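Local coordinates for protein flap endonuclease 1 (Methanocaldococcus jannaschii, PDB 1A76) that cleaves 5' flaps as a magnesium-dependent structure-specific endonuclease and 5'-3' exonuclease in DNA replication and repair, at residues A[233-236]-A[237-241]; A[203-206]-A[207-210]; A[53-56]-A[57-60]; A[29-32]-A[33-37]. All coordinates share one frame; numbering follows the deposited sequence.

Interaction 1: residues A[233-236]-A[237-241]; sequences IGFK and RAYEL
I233 lies over the first turn of helix 235-244 and meets both R237 and A238. With G234 as N-cap, its CG2 and A238 CB, 3.9 Å apart, make a hydrophobic staple, the apolar pairing of the residue before the cap with the fourth of the helix. The helix is consistent with the second one of the helix-three-turn-helix known from the FEN1 family, packed on helix 211-221. I233 and R237 cross obliquely: the methyl CG2, anti to the backbone N, presses on R237 CG at 3.4 Å. The R237 chain then bends at chi2 (70°), which brings its guanidinium over L241, with CD2 3.3 Å above the plane and displaced toward the rim. R237 NH1 also makes a salt bridge with E240 OE1 at 2.9 Å, using the anti side of the carboxylate, so one face and one edge of the guanidinium are held. Farther round the helix, F235 CE1 comes within 4.1 Å of Y239 CB, meeting it obliquely. F235 leads on to the stacked ring of F8, and Y239 to L207 O, to which its hydroxyl is probably hydrogen-bonded. Successive backbone bonds close the turn: A238 N to G234 O, E240 N to K236 O, and between them Y239 N to F235 O at 2.8 Å.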
loop_
_atom_site.group_PDB
_atom_site.type_symbol
_atom_site.label_atom_id
_atom_site.label_comp_id
_atom_site.label_asym_id
_atom_site.label_seq_id
_atom_site.Cartn_x
_atom_site.Cartn_y
_atom_site.Cartn_z
ATOM N N ILE A 233 17.128 -7.237 -17.995
ATOM C CA ILE A 233 18.194 -6.903 -17.055
ATOM C C ILE A 233 17.718 -7.002 -15.601
ATOM O O ILE A 233 16.684 -6.431 -15.232
ATOM C CB ILE A 233 18.725 -5.468 -17.307
ATOM C CG1 ILE A 233 19.510 -5.417 -18.623
ATOM C CG2 ILE A 233 19.634 -5.038 -16.175
ATOM C CD1 ILE A 233 19.504 -4.046 -19.274
ATOM N N GLY A 234 18.473 -7.738 -14.790
ATOM C CA GLY A 234 18.145 -7.896 -13.380
ATOM C C GLY A 234 18.857 -6.881 -12.481
ATOM O O GLY A 234 19.505 -5.951 -12.970
ATOM N N PHE A 235 18.761 -7.071 -11.165
ATOM C CA PHE A 235 19.378 -6.147 -10.220
ATOM C C PHE A 235 20.904 -6.034 -10.365
ATOM O O PHE A 235 21.448 -4.927 -10.407
ATOM C CB PHE A 235 19.009 -6.540 -8.779
ATOM C CG PHE A 235 19.425 -5.522 -7.741
ATOM C CD1 PHE A 235 20.750 -5.436 -7.321
ATOM C CD2 PHE A 235 18.493 -4.653 -7.181
ATOM C CE1 PHE A 235 21.144 -4.496 -6.355
ATOM C CE2 PHE A 235 18.879 -3.717 -6.217
ATOM C CZ PHE A 235 20.204 -3.639 -5.806
ATOM N N LYS A 236 21.579 -7.178 -10.454
ATOM C CA LYS A 236 23.028 -7.235 -10.578
ATOM C C LYS A 236 23.550 -6.471 -11.786
ATOM O O LYS A 236 24.484 -5.675 -11.668
ATOM C CB LYS A 236 23.492 -8.700 -10.671
ATOM C CG LYS A 236 23.810 -9.367 -9.343
ATOM C CD LYS A 236 24.918 -10.414 -9.504
ATOM C CE LYS A 236 26.172 -10.035 -8.721
ATOM N NZ LYS A 236 27.373 -9.849 -9.594
ATOM N N ARG A 237 22.958 -6.729 -12.952
ATOM C CA ARG A 237 23.385 -6.067 -14.181
ATOM C C ARG A 237 23.066 -4.577 -14.166
ATOM O O ARG A 237 23.852 -3.756 -14.639
ATOM C CB ARG A 237 22.721 -6.731 -15.398
ATOM C CG ARG A 237 22.880 -5.956 -16.702
ATOM C CD ARG A 237 24.324 -5.971 -17.248
ATOM N NE ARG A 237 24.367 -5.370 -18.583
ATOM C CZ ARG A 237 25.387 -4.668 -19.068
ATOM N NH1 ARG A 237 26.478 -4.464 -18.336
ATOM N NH2 ARG A 237 25.300 -4.146 -20.285
ATOM N N ALA A 238 21.914 -4.232 -13.606
ATOM C CA ALA A 238 21.482 -2.846 -13.528
ATOM C C ALA A 238 22.385 -2.058 -12.577
ATOM O O ALA A 238 22.776 -0.923 -12.866
ATOM C CB ALA A 238 20.035 -2.793 -13.067
ATOM N N TYR A 239 22.724 -2.678 -11.452
ATOM C CA TYR A 239 23.596 -2.063 -10.448
ATOM C C TYR A 239 24.985 -1.878 -11.070
ATOM O O TYR A 239 25.683 -0.906 -10.791
ATOM C CB TYR A 239 23.678 -2.982 -9.220
ATOM C CG TYR A 239 24.656 -2.551 -8.140
ATOM C CD1 TYR A 239 24.372 -1.475 -7.296
ATOM C CD2 TYR A 239 25.849 -3.245 -7.941
ATOM C CE1 TYR A 239 25.256 -1.106 -6.271
ATOM C CE2 TYR A 239 26.738 -2.885 -6.922
ATOM C CZ TYR A 239 26.436 -1.817 -6.087
ATOM O OH TYR A 239 27.302 -1.501 -5.051
ATOM N N GLU A 240 25.364 -2.815 -11.938
ATOM C CA GLU A 240 26.653 -2.768 -12.619
ATOM C C GLU A 240 26.720 -1.555 -13.548
ATOM O O GLU A 240 27.735 -0.859 -13.600
ATOM C CB GLU A 240 26.846 -4.069 -13.405
ATOM C CG GLU A 240 28.044 -4.121 -14.334
ATOM C CD GLU A 240 28.199 -5.497 -14.950
ATOM O OE1 GLU A 240 27.505 -5.765 -15.945
ATOM O OE2 GLU A 240 28.998 -6.310 -14.436
ATOM N N LEU A 241 25.630 -1.305 -14.275
ATOM C CA LEU A 241 25.557 -0.178 -15.205
ATOM C C LEU A 241 25.506 1.136 -14.434
ATOM O O LEU A 241 26.063 2.143 -14.855
ATOM C CB LEU A 241 24.318 -0.307 -16.111
ATOM C CG LEU A 241 24.361 -1.452 -17.135
ATOM C CD1 LEU A 241 22.976 -1.669 -17.764
ATOM C CD2 LEU A 241 25.420 -1.137 -18.201
#

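Interaction 2: residues A[203-206]-A[207-210]; sequences VLED and LRIS
L204 and I209 meet across the end of helix 200-207 in a Schellman motif, whose hallmark apolar pair they form: L204 CD2 lies 4.1 Å from I209 CG1. Beneath these side chains the backbone folds back, and I209 N reaches L204 O at 3.0 Å, in the carbonyl plane on a lone pair. A second bond, R208 N to E205 O, is weak and long at 3.4 Å; R208 N also leans weakly on L204 O. What makes the reversal possible is R208, whose positive phi of 66° ends the helix. One residue earlier, L207 N still gives a regular helical bond to V203 O, and the side chains of V203 and L207 run alongside each other in the same direction, with V203 CG1 and L207 CD1 at 4.1 Å.

Next out comes the polar side. E205 OE1 and R208 NH2 stand 4.4 Å apart, too far for a salt bridge, and water 1 spans the gap. It accepts from R208 NH2 and donates to E205 O and OE1, tying a carbonyl of the last turn to both charged ends. Farther away, helix 235-244 backs the turn: I209 rests on Y239 and R243, and L207 on F235. S210 starts the next helix, 211-221, its OG capping D213 N. The water's bond to E205 OE1 is 2.7 Å long.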
loop_
_atom_site.group_PDB
_atom_site.type_symbol
_atom_site.label_atom_id
_atom_site.label_comp_id
_atom_site.label_asym_id
_atom_site.label_seq_id
_atom_site.Cartn_x
_atom_site.Cartn_y
_atom_site.Cartn_z
ATOM N N VAL A 203 20.661 1.107 2.985
ATOM C CA VAL A 203 20.678 0.542 1.641
ATOM C C VAL A 203 21.673 1.315 0.772
ATOM O O VAL A 203 22.558 0.737 0.147
ATOM C CB VAL A 203 19.276 0.622 0.952
ATOM C CG1 VAL A 203 19.381 0.128 -0.491
ATOM C CG2 VAL A 203 18.261 -0.228 1.700
ATOM N N LEU A 204 21.524 2.635 0.747
ATOM C CA LEU A 204 22.390 3.492 -0.069
ATOM C C LEU A 204 23.875 3.452 0.311
ATOM O O LEU A 204 24.735 3.375 -0.568
ATOM C CB LEU A 204 21.869 4.932 -0.021
ATOM C CG LEU A 204 20.367 5.064 -0.288
ATOM C CD1 LEU A 204 19.973 6.529 -0.445
ATOM C CD2 LEU A 204 20.026 4.277 -1.559
ATOM N N GLU A 205 24.174 3.499 1.610
ATOM C CA GLU A 205 25.561 3.470 2.073
ATOM C C GLU A 205 26.220 2.118 1.791
ATOM O O GLU A 205 27.365 2.058 1.331
ATOM C CB GLU A 205 25.635 3.779 3.577
ATOM C CG GLU A 205 25.192 5.207 3.962
ATOM C CD GLU A 205 26.226 6.285 3.658
ATOM O OE1 GLU A 205 27.230 6.004 2.966
ATOM O OE2 GLU A 205 26.022 7.430 4.111
ATOM N N ASP A 206 25.494 1.039 2.069
ATOM C CA ASP A 206 26.011 -0.307 1.839
ATOM C C ASP A 206 26.262 -0.619 0.369
ATOM O O ASP A 206 27.270 -1.236 0.038
ATOM C CB ASP A 206 25.055 -1.348 2.421
ATOM C CG ASP A 206 25.160 -1.443 3.922
ATOM O OD1 ASP A 206 25.778 -0.529 4.521
ATOM O OD2 ASP A 206 24.630 -2.416 4.501
ATOM N N LEU A 207 25.344 -0.200 -0.502
ATOM C CA LEU A 207 25.479 -0.448 -1.939
ATOM C C LEU A 207 26.285 0.647 -2.643
ATOM O O LEU A 207 26.662 0.507 -3.807
ATOM C CB LEU A 207 24.096 -0.568 -2.595
ATOM C CG LEU A 207 23.318 -1.874 -2.363
ATOM C CD1 LEU A 207 21.956 -1.786 -3.035
ATOM C CD2 LEU A 207 24.083 -3.049 -2.931
ATOM N N ARG A 208 26.541 1.739 -1.937
ATOM C CA ARG A 208 27.313 2.846 -2.488
ATOM C C ARG A 208 26.576 3.535 -3.630
ATOM O O ARG A 208 27.161 3.818 -4.667
ATOM C CB ARG A 208 28.673 2.349 -2.982
ATOM C CG ARG A 208 29.732 2.249 -1.906
ATOM C CD ARG A 208 30.565 3.529 -1.838
ATOM N NE ARG A 208 30.475 4.137 -0.519
ATOM C CZ ARG A 208 31.422 4.876 0.050
ATOM N NH1 ARG A 208 32.565 5.119 -0.583
ATOM N NH2 ARG A 208 31.232 5.349 1.274
ATOM N N ILE A 209 25.288 3.804 -3.436
ATOM C CA ILE A 209 24.491 4.462 -4.468
ATOM C C ILE A 209 23.549 5.525 -3.887
ATOM O O ILE A 209 23.291 5.558 -2.685
ATOM C CB ILE A 209 23.654 3.428 -5.284
ATOM C CG1 ILE A 209 22.619 2.744 -4.399
ATOM C CG2 ILE A 209 24.566 2.370 -5.863
ATOM C CD1 ILE A 209 21.715 1.792 -5.183
ATOM N N SER A 210 23.063 6.403 -4.756
ATOM C CA SER A 210 22.130 7.460 -4.365
ATOM C C SER A 210 20.702 6.952 -4.563
ATOM O O SER A 210 20.482 5.892 -5.159
ATOM C CB SER A 210 22.339 8.709 -5.238
ATOM O OG SER A 210 21.878 8.482 -6.562
HETATM O O HOH W 1 28.980 4.023 2.696
#

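Interaction 3: residues A[53-56]-A[57-60]; sequences EITS and AYNG
Y58 leans back along the chain over T55 and I54. Its CB starts 3.6 Å from T55 O, and with CG anti to the carbonyl carbon (chi1 -47°) the ring is swung toward the residues that precede the helix. CD2 comes next, 3.8 Å from T55 CA and only slightly farther from T55 CB and CG2; the two side chains cross at about a right angle. One atom along, CE2 passes I54 O at 3.8 Å, approaching it obliquely. At the tip, OH is linked to that same carbonyl through water 3, which lies 2.8 Å from Y58 OH and donates to I54 O. Water 2 also donates to I54 O, so this one carbonyl holds two waters, and water 2 sits 3.7 Å above the centre of the Y58 ring.

The setting is the first turn of helix 56-70 in the N-domain, where backbone N-H groups have no preceding helical carbonyl; here water 2 accepts the N-H of A57, its oxygen 2.9 Å from A57 N. The regular i to i+4 pattern then begins, with N59 N meeting T55 O nearly along the C=O axis at 3.1 Å, followed by the longer G60 N to S56 O bond. Around the ring, M131, N134 and C135 of helix 129-142 touch Y58, and F289 packs edge-to-face with it. S56 touches L36 of helix 28-38, and its OG is hydrogen-bonded to I39 O just past that helix and to L47 N in the loop beyond.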
loop_
_atom_site.group_PDB
_atom_site.type_symbol
_atom_site.label_atom_id
_atom_site.label_comp_id
_atom_site.label_asym_id
_atom_site.label_seq_id
_atom_site.Cartn_x
_atom_site.Cartn_y
_atom_site.Cartn_z
ATOM N N GLU A 53 -20.686 -12.315 0.648
ATOM C CA GLU A 53 -19.795 -11.175 0.385
ATOM C C GLU A 53 -18.472 -11.386 1.107
ATOM O O GLU A 53 -18.447 -11.864 2.237
ATOM C CB GLU A 53 -20.422 -9.863 0.861
ATOM C CG GLU A 53 -21.608 -9.396 0.037
ATOM C CD GLU A 53 -22.366 -8.257 0.698
ATOM O OE1 GLU A 53 -22.613 -8.323 1.921
ATOM O OE2 GLU A 53 -22.712 -7.292 -0.013
ATOM N N ILE A 54 -17.376 -11.025 0.449
ATOM C CA ILE A 54 -16.051 -11.208 1.029
ATOM C C ILE A 54 -15.753 -10.243 2.177
ATOM O O ILE A 54 -15.817 -9.016 2.016
ATOM C CB ILE A 54 -14.963 -11.076 -0.047
ATOM C CG1 ILE A 54 -15.067 -12.258 -1.024
ATOM C CG2 ILE A 54 -13.589 -11.061 0.600
ATOM C CD1 ILE A 54 -14.244 -12.076 -2.278
ATOM N N THR A 55 -15.406 -10.818 3.328
ATOM C CA THR A 55 -15.117 -10.042 4.544
ATOM C C THR A 55 -13.650 -10.093 4.967
ATOM O O THR A 55 -13.263 -9.545 5.997
ATOM C CB THR A 55 -15.985 -10.545 5.712
ATOM O OG1 THR A 55 -15.723 -11.932 5.940
ATOM C CG2 THR A 55 -17.463 -10.380 5.384
ATOM N N SER A 56 -12.843 -10.768 4.161
ATOM C CA SER A 56 -11.410 -10.901 4.401
ATOM C C SER A 56 -10.723 -9.586 4.804
ATOM O O SER A 56 -9.953 -9.553 5.778
ATOM C CB SER A 56 -10.747 -11.461 3.131
ATOM O OG SER A 56 -10.631 -12.868 3.214
ATOM N N ALA A 57 -10.999 -8.514 4.059
ATOM C CA ALA A 57 -10.391 -7.204 4.326
ATOM C C ALA A 57 -10.836 -6.567 5.647
ATOM O O ALA A 57 -10.028 -5.979 6.368
ATOM C CB ALA A 57 -10.691 -6.255 3.194
ATOM N N TYR A 58 -12.125 -6.665 5.952
ATOM C CA TYR A 58 -12.652 -6.093 7.182
ATOM C C TYR A 58 -12.004 -6.783 8.402
ATOM O O TYR A 58 -11.705 -6.133 9.420
ATOM C CB TYR A 58 -14.187 -6.247 7.219
ATOM C CG TYR A 58 -14.901 -5.851 5.925
ATOM C CD1 TYR A 58 -14.378 -4.862 5.092
ATOM C CD2 TYR A 58 -16.090 -6.474 5.538
ATOM C CE1 TYR A 58 -15.012 -4.502 3.907
ATOM C CE2 TYR A 58 -16.735 -6.120 4.354
ATOM C CZ TYR A 58 -16.186 -5.134 3.541
ATOM O OH TYR A 58 -16.781 -4.810 2.350
ATOM N N ASN A 59 -11.786 -8.095 8.290
ATOM C CA ASN A 59 -11.168 -8.883 9.360
ATOM C C ASN A 59 -9.737 -8.393 9.646
ATOM O O ASN A 59 -9.354 -8.198 10.793
ATOM C CB ASN A 59 -11.170 -10.382 8.962
ATOM C CG ASN A 59 -10.530 -11.283 10.009
ATOM O OD1 ASN A 59 -9.321 -11.235 10.235
ATOM N ND2 ASN A 59 -11.343 -12.119 10.646
ATOM N N GLY A 60 -8.949 -8.182 8.600
ATOM C CA GLY A 60 -7.590 -7.718 8.807
ATOM C C GLY A 60 -7.540 -6.288 9.325
ATOM O O GLY A 60 -6.742 -5.967 10.202
HETATM O O HOH W 2 -13.484 -7.853 2.752
HETATM O O HOH W 3 -17.673 -7.273 1.429
#

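Interaction 4: residues A[29-32]-A[33-37]; sequences MNAL and YQFLT
The carbonyl oxygen A31 O lies over one face of the F35 ring, 3.3 Å above the plane and displaced toward the rim. F35 CG, anti to its own carbonyl carbon (chi1 -66°), folds the ring back along the helix to this place. L32 CD1 comes at the ring obliquely, 3.9 Å from F35 CD2, while A31 CB stays 4.4 Å from F35 CZ. Y33 is likewise folded back toward M29, with CE2 4.1 Å from M29 CB; its closer approach to M29 O is too tight to be trusted.

All of this belongs to helix 28-38, which follows strand 23-27 of the PIN-like nuclease fold and, with helix 56-70, makes the crossover to the parallel strand 74-79. Its backbone bonds run i to i+4, as from Q34 N to N30 O and from L36 N to L32 O, and A31 O, besides facing the ring, accepts F35 N at 2.9 Å. Inward, F35 rests on W77, V61 and K64, and L32 on F79 and C135. At the start of the helix the metal site is close. N30 N is bonded to D27 OD1, a predicted magnesium ligand, and the N30 side chain is fixed by its OD1, which accepts Q172 N.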
loop_
_atom_site.group_PDB
_atom_site.type_symbol
_atom_site.label_atom_id
_atom_site.label_comp_id
_atom_site.label_asym_id
_atom_site.label_seq_id
_atom_site.Cartn_x
_atom_site.Cartn_y
_atom_site.Cartn_z
ATOM N N MET A 29 -3.889 0.071 0.451
ATOM C CA MET A 29 -4.221 -0.885 -0.597
ATOM C C MET A 29 -3.317 -2.095 -0.528
ATOM O O MET A 29 -3.759 -3.204 -0.768
ATOM C CB MET A 29 -4.137 -0.229 -1.971
ATOM C CG MET A 29 -5.165 0.875 -2.140
ATOM S SD MET A 29 -6.849 0.233 -2.138
ATOM C CE MET A 29 -7.323 0.636 -0.496
ATOM N N ASN A 30 -2.052 -1.885 -0.193
ATOM C CA ASN A 30 -1.149 -3.015 -0.100
ATOM C C ASN A 30 -1.637 -3.947 0.993
ATOM O O ASN A 30 -1.614 -5.169 0.839
ATOM C CB ASN A 30 0.281 -2.572 0.224
ATOM C CG ASN A 30 1.265 -3.714 0.089
ATOM O OD1 ASN A 30 1.594 -4.374 1.064
ATOM N ND2 ASN A 30 1.706 -3.979 -1.136
ATOM N N ALA A 31 -2.070 -3.354 2.103
ATOM C CA ALA A 31 -2.565 -4.098 3.250
ATOM C C ALA A 31 -3.828 -4.884 2.906
ATOM O O ALA A 31 -3.955 -6.057 3.244
ATOM C CB ALA A 31 -2.835 -3.135 4.416
ATOM N N LEU A 32 -4.761 -4.219 2.238
ATOM C CA LEU A 32 -6.017 -4.843 1.840
ATOM C C LEU A 32 -5.838 -6.050 0.936
ATOM O O LEU A 32 -6.497 -7.066 1.125
ATOM C CB LEU A 32 -6.908 -3.813 1.141
ATOM C CG LEU A 32 -7.937 -3.145 2.070
ATOM C CD1 LEU A 32 -7.536 -3.278 3.538
ATOM C CD2 LEU A 32 -8.075 -1.704 1.694
ATOM N N TYR A 33 -4.972 -5.912 -0.068
ATOM C CA TYR A 33 -4.698 -7.000 -0.992
ATOM C C TYR A 33 -4.071 -8.143 -0.195
ATOM O O TYR A 33 -4.408 -9.309 -0.395
ATOM C CB TYR A 33 -3.751 -6.525 -2.095
ATOM C CG TYR A 33 -4.413 -5.677 -3.162
ATOM C CD1 TYR A 33 -5.407 -6.201 -3.989
ATOM C CD2 TYR A 33 -4.009 -4.355 -3.377
ATOM C CE1 TYR A 33 -5.980 -5.423 -5.013
ATOM C CE2 TYR A 33 -4.569 -3.576 -4.385
ATOM C CZ TYR A 33 -5.550 -4.111 -5.202
ATOM O OH TYR A 33 -6.095 -3.319 -6.198
ATOM N N GLN A 34 -3.185 -7.796 0.735
ATOM C CA GLN A 34 -2.521 -8.782 1.586
ATOM C C GLN A 34 -3.520 -9.588 2.416
ATOM O O GLN A 34 -3.397 -10.804 2.517
ATOM C CB GLN A 34 -1.516 -8.090 2.515
ATOM C CG GLN A 34 -0.605 -9.042 3.266
ATOM C CD GLN A 34 0.126 -9.998 2.340
ATOM O OE1 GLN A 34 0.821 -9.574 1.410
ATOM N NE2 GLN A 34 -0.033 -11.294 2.584
ATOM N N PHE A 35 -4.500 -8.906 3.007
ATOM C CA PHE A 35 -5.532 -9.560 3.821
ATOM C C PHE A 35 -6.351 -10.506 2.962
ATOM O O PHE A 35 -6.694 -11.602 3.390
ATOM C CB PHE A 35 -6.496 -8.529 4.446
ATOM C CG PHE A 35 -5.853 -7.620 5.473
ATOM C CD1 PHE A 35 -4.701 -8.005 6.157
ATOM C CD2 PHE A 35 -6.393 -6.358 5.725
ATOM C CE1 PHE A 35 -4.099 -7.138 7.076
ATOM C CE2 PHE A 35 -5.802 -5.483 6.635
ATOM C CZ PHE A 35 -4.653 -5.871 7.312
ATOM N N LEU A 36 -6.669 -10.056 1.750
ATOM C CA LEU A 36 -7.468 -10.835 0.821
ATOM C C LEU A 36 -6.783 -12.132 0.428
ATOM O O LEU A 36 -7.450 -13.155 0.275
ATOM C CB LEU A 36 -7.775 -10.019 -0.441
ATOM C CG LEU A 36 -8.977 -9.070 -0.370
ATOM C CD1 LEU A 36 -8.949 -8.061 -1.506
ATOM C CD2 LEU A 36 -10.249 -9.900 -0.424
ATOM N N THR A 37 -5.463 -12.103 0.258
ATOM C CA THR A 37 -4.780 -13.323 -0.132
ATOM C C THR A 37 -4.352 -14.220 1.026
ATOM O O THR A 37 -4.229 -15.424 0.829
ATOM C CB THR A 37 -3.545 -13.052 -1.090
ATOM O OG1 THR A 37 -2.334 -13.487 -0.467
ATOM C CG2 THR A 37 -3.430 -11.592 -1.473
#

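The four contacts fall into two touching pairs. Interactions 1 and 2, centres 14 Å apart, meet through Y239 and F235 of interaction 1: Y239 CE1 packs on I209 CG2 at 3.6 Å and F235 CZ on L207 CD1 at 3.8 Å. Interactions 3 and 4, centres 10 Å apart, join where F35 CE2 meets G60 C at 3.3 Å and L36 CD2 meets I54 CG2 at 3.7 Å. The centres of interactions 1 and 2 lie about 40 Å from that of interaction 3, across the chain's centre, and about 30 Å from that of interaction 4. Interaction 4 is beside the metals, the M29 side chain about 5 Å from a bound manganese; the F235 side chain is about 12 Å from that of D175, a predicted magnesium ligand.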